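Local structure of putative PLP-dependent aminotransferase (3JU7) at residues A[163-171]-A[283-291]. The protein probably binds pyridoxal phosphate and acts as a transaminase of the DegT/DnrJ/EryC1 type. Numbering follows the deposited sequence.
Sequences APGFGLMNG and TEAVIQQFM
Ile287 meets residues 164-168 branch by branch, and illustrates how a turn and an extended loop can dock with no backbone hydrogen bond between them. From its CB, the CG2 methyl lies 3.7 Å from Pro164 O and touches Gly165 CA and Leu168 CB. The other branch starts with CG1 anti to the backbone N (chi1 -176°) and continues extended, which brings CD1 to 3.8 Å from Phe166 O, at the type II beta turn Gly165-Leu168. That turn is closed by a hydrogen bond from Leu168 N to Gly165 O. Leu168 returns the contact, laying CD1 against the backbone of Val286, 3.7 Å from its C atom, and near Ala285 CB.

Polar bridges lie at both ends of the contact. A water donates to Ile287 O (2.6 Å) and to Pro164 O, joining the two backbones. Beyond Leu168, Asn170 ND2 gives Glu284 OE1 a weak hydrogen bond of 3.3 Å, the amide and carboxylate planes 79° apart. The extended chain of Gln289 brings NE2 to 3.4 Å from Pro164 CB. Trp250 and Leu254 of helix 250-270 also touch Ile287. The arrangement joins the turn leading into the 169-170/173-174 beta hairpin to the loop before strand 291-294, within the PLP-dependent aminotransferase fold.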
loop_
_atom_site.group_PDB
_atom_site.type_symbol
_atom_site.label_atom_id
_atom_site.label_comp_id
_atom_site.label_asym_id
_atom_site.label_seq_id
_atom_site.Cartn_x
_atom_site.Cartn_y
_atom_site.Cartn_z
ATOM N N ALA A 163 -10.219 12.528 -0.021
ATOM C CA ALA A 163 -10.317 11.146 -0.522
ATOM C C ALA A 163 -11.454 10.936 -1.500
ATOM O O ALA A 163 -11.249 10.351 -2.549
ATOM C CB ALA A 163 -10.410 10.129 0.644
ATOM N N PRO A 164 -12.664 11.446 -1.189
ATOM C CA PRO A 164 -13.757 11.193 -2.129
ATOM C C PRO A 164 -14.045 12.270 -3.185
ATOM O O PRO A 164 -15.081 12.216 -3.845
ATOM C CB PRO A 164 -14.965 11.021 -1.205
ATOM C CG PRO A 164 -14.633 11.717 0.039
ATOM C CD PRO A 164 -13.158 11.913 0.127
ATOM N N GLY A 165 -13.133 13.208 -3.373
ATOM C CA GLY A 165 -13.440 14.422 -4.120
ATOM C C GLY A 165 -12.744 14.563 -5.443
ATOM O O GLY A 165 -12.799 15.627 -6.010
ATOM N N PHE A 166 -12.098 13.521 -5.958
ATOM C CA PHE A 166 -11.476 13.657 -7.269
ATOM C C PHE A 166 -12.554 13.861 -8.310
ATOM O O PHE A 166 -13.556 13.170 -8.321
ATOM C CB PHE A 166 -10.642 12.430 -7.606
ATOM C CG PHE A 166 -9.734 12.621 -8.749
ATOM C CD1 PHE A 166 -8.628 13.452 -8.635
ATOM C CD2 PHE A 166 -9.970 11.973 -9.963
ATOM C CE1 PHE A 166 -7.777 13.636 -9.704
ATOM C CE2 PHE A 166 -9.136 12.153 -11.030
ATOM C CZ PHE A 166 -8.031 12.991 -10.914
ATOM N N GLY A 167 -12.295 14.765 -9.241
ATOM C CA GLY A 167 -13.242 15.100 -10.266
ATOM C C GLY A 167 -14.143 16.242 -9.869
ATOM O O GLY A 167 -14.973 16.634 -10.647
ATOM N N LEU A 168 -13.994 16.782 -8.654
ATOM C CA LEU A 168 -14.810 17.918 -8.179
ATOM C C LEU A 168 -14.366 19.255 -8.794
ATOM O O LEU A 168 -13.273 19.772 -8.503
ATOM C CB LEU A 168 -14.771 18.026 -6.653
ATOM C CG LEU A 168 -15.564 19.173 -6.051
ATOM C CD1 LEU A 168 -17.061 19.084 -6.479
ATOM C CD2 LEU A 168 -15.392 19.139 -4.493
HETATM N N MSE A 169 -15.257 19.814 -9.599
HETATM C CA MSE A 169 -15.081 21.068 -10.329
HETATM C C MSE A 169 -16.027 22.146 -9.826
HETATM O O MSE A 169 -17.173 21.870 -9.494
HETATM C CB MSE A 169 -15.469 20.840 -11.786
HETATM C CG MSE A 169 -14.763 19.678 -12.451
HETATM SE SE MSE A 169 -12.967 20.175 -12.796
HETATM C CE MSE A 169 -12.803 19.285 -14.487
ATOM N N ASN A 170 -15.573 23.388 -9.824
ATOM C CA ASN A 170 -16.417 24.508 -9.425
ATOM C C ASN A 170 -15.908 25.718 -10.169
ATOM O O ASN A 170 -14.767 26.135 -9.994
ATOM C CB ASN A 170 -16.346 24.738 -7.912
ATOM C CG ASN A 170 -17.286 25.836 -7.426
ATOM O OD1 ASN A 170 -18.103 26.336 -8.178
ATOM N ND2 ASN A 170 -17.188 26.182 -6.133
ATOM N N GLY A 171 -16.766 26.263 -11.024
ATOM C CA GLY A 171 -16.413 27.390 -11.860
ATOM C C GLY A 171 -15.268 27.024 -12.763
ATOM O O GLY A 171 -14.379 27.820 -12.974
ATOM N N THR A 283 -22.705 23.716 1.019
ATOM C CA THR A 283 -21.476 23.774 0.221
ATOM C C THR A 283 -21.743 24.242 -1.211
ATOM O O THR A 283 -22.843 24.083 -1.714
ATOM C CB THR A 283 -20.703 22.393 0.252
ATOM O OG1 THR A 283 -19.440 22.531 -0.411
ATOM C CG2 THR A 283 -21.502 21.251 -0.375
ATOM N N GLU A 284 -20.741 24.824 -1.865
ATOM C CA GLU A 284 -20.928 25.356 -3.226
ATOM C C GLU A 284 -20.973 24.259 -4.295
ATOM O O GLU A 284 -21.592 24.425 -5.320
ATOM C CB GLU A 284 -19.789 26.297 -3.616
ATOM C CG GLU A 284 -19.553 27.508 -2.738
ATOM C CD GLU A 284 -18.390 28.359 -3.274
ATOM O OE1 GLU A 284 -18.466 28.782 -4.455
ATOM O OE2 GLU A 284 -17.400 28.588 -2.531
ATOM N N ALA A 285 -20.277 23.156 -4.067
ATOM C CA ALA A 285 -20.150 22.123 -5.071
ATOM C C ALA A 285 -19.799 20.825 -4.369
ATOM O O ALA A 285 -19.107 20.835 -3.353
ATOM C CB ALA A 285 -19.063 22.501 -6.086
ATOM N N VAL A 286 -20.309 19.718 -4.883
ATOM C CA VAL A 286 -20.055 18.435 -4.279
ATOM C C VAL A 286 -20.101 17.383 -5.364
ATOM O O VAL A 286 -20.848 17.515 -6.297
ATOM C CB VAL A 286 -21.090 18.119 -3.143
ATOM C CG1 VAL A 286 -22.487 18.086 -3.705
ATOM C CG2 VAL A 286 -20.763 16.791 -2.446
ATOM N N ILE A 287 -19.279 16.353 -5.252
ATOM C CA ILE A 287 -19.441 15.172 -6.086
ATOM C C ILE A 287 -19.784 14.041 -5.107
ATOM O O ILE A 287 -19.133 13.887 -4.070
ATOM C CB ILE A 287 -18.192 14.874 -6.927
ATOM C CG1 ILE A 287 -18.465 13.701 -7.835
ATOM C CG2 ILE A 287 -16.931 14.562 -6.067
ATOM C CD1 ILE A 287 -17.317 13.445 -8.750
ATOM N N GLN A 288 -20.817 13.271 -5.422
ATOM C CA GLN A 288 -21.416 12.397 -4.414
ATOM C C GLN A 288 -21.204 10.867 -4.544
ATOM O O GLN A 288 -21.568 10.217 -5.521
ATOM C CB GLN A 288 -22.887 12.727 -4.296
ATOM C CG GLN A 288 -23.109 14.199 -3.990
ATOM C CD GLN A 288 -24.400 14.399 -3.310
ATOM O OE1 GLN A 288 -25.426 13.927 -3.783
ATOM N NE2 GLN A 288 -24.369 15.054 -2.168
ATOM N N GLN A 289 -20.600 10.342 -3.496
ATOM C CA GLN A 289 -20.351 8.925 -3.286
ATOM C C GLN A 289 -21.646 8.262 -2.798
ATOM O O GLN A 289 -21.900 7.104 -3.050
ATOM C CB GLN A 289 -19.284 8.821 -2.195
ATOM C CG GLN A 289 -18.770 7.488 -1.894
ATOM C CD GLN A 289 -17.664 7.553 -0.875
ATOM O OE1 GLN A 289 -17.120 6.525 -0.491
ATOM N NE2 GLN A 289 -17.344 8.767 -0.400
ATOM N N PHE A 290 -22.398 9.018 -2.016
ATOM C CA PHE A 290 -23.698 8.641 -1.451
ATOM C C PHE A 290 -24.379 9.990 -1.151
ATOM O O PHE A 290 -23.796 11.041 -1.446
ATOM C CB PHE A 290 -23.557 7.786 -0.180
ATOM C CG PHE A 290 -22.545 8.300 0.815
ATOM C CD1 PHE A 290 -22.887 9.297 1.735
ATOM C CD2 PHE A 290 -21.250 7.767 0.850
ATOM C CE1 PHE A 290 -21.945 9.763 2.682
ATOM C CE2 PHE A 290 -20.293 8.204 1.792
ATOM C CZ PHE A 290 -20.631 9.197 2.721
HETATM N N MSE A 291 -25.609 9.969 -0.629
HETATM C CA MSE A 291 -26.357 11.197 -0.397
HETATM C C MSE A 291 -26.376 11.439 1.116
HETATM O O MSE A 291 -27.098 10.763 1.858
HETATM C CB MSE A 291 -27.773 11.100 -1.004
HETATM C CG MSE A 291 -28.716 12.233 -0.616
HETATM SE SE MSE A 291 -28.032 13.999 -0.964
HETATM C CE MSE A 291 -27.946 13.826 -2.856
HETATM O O HOH W 1 -17.867 11.991 -2.779
#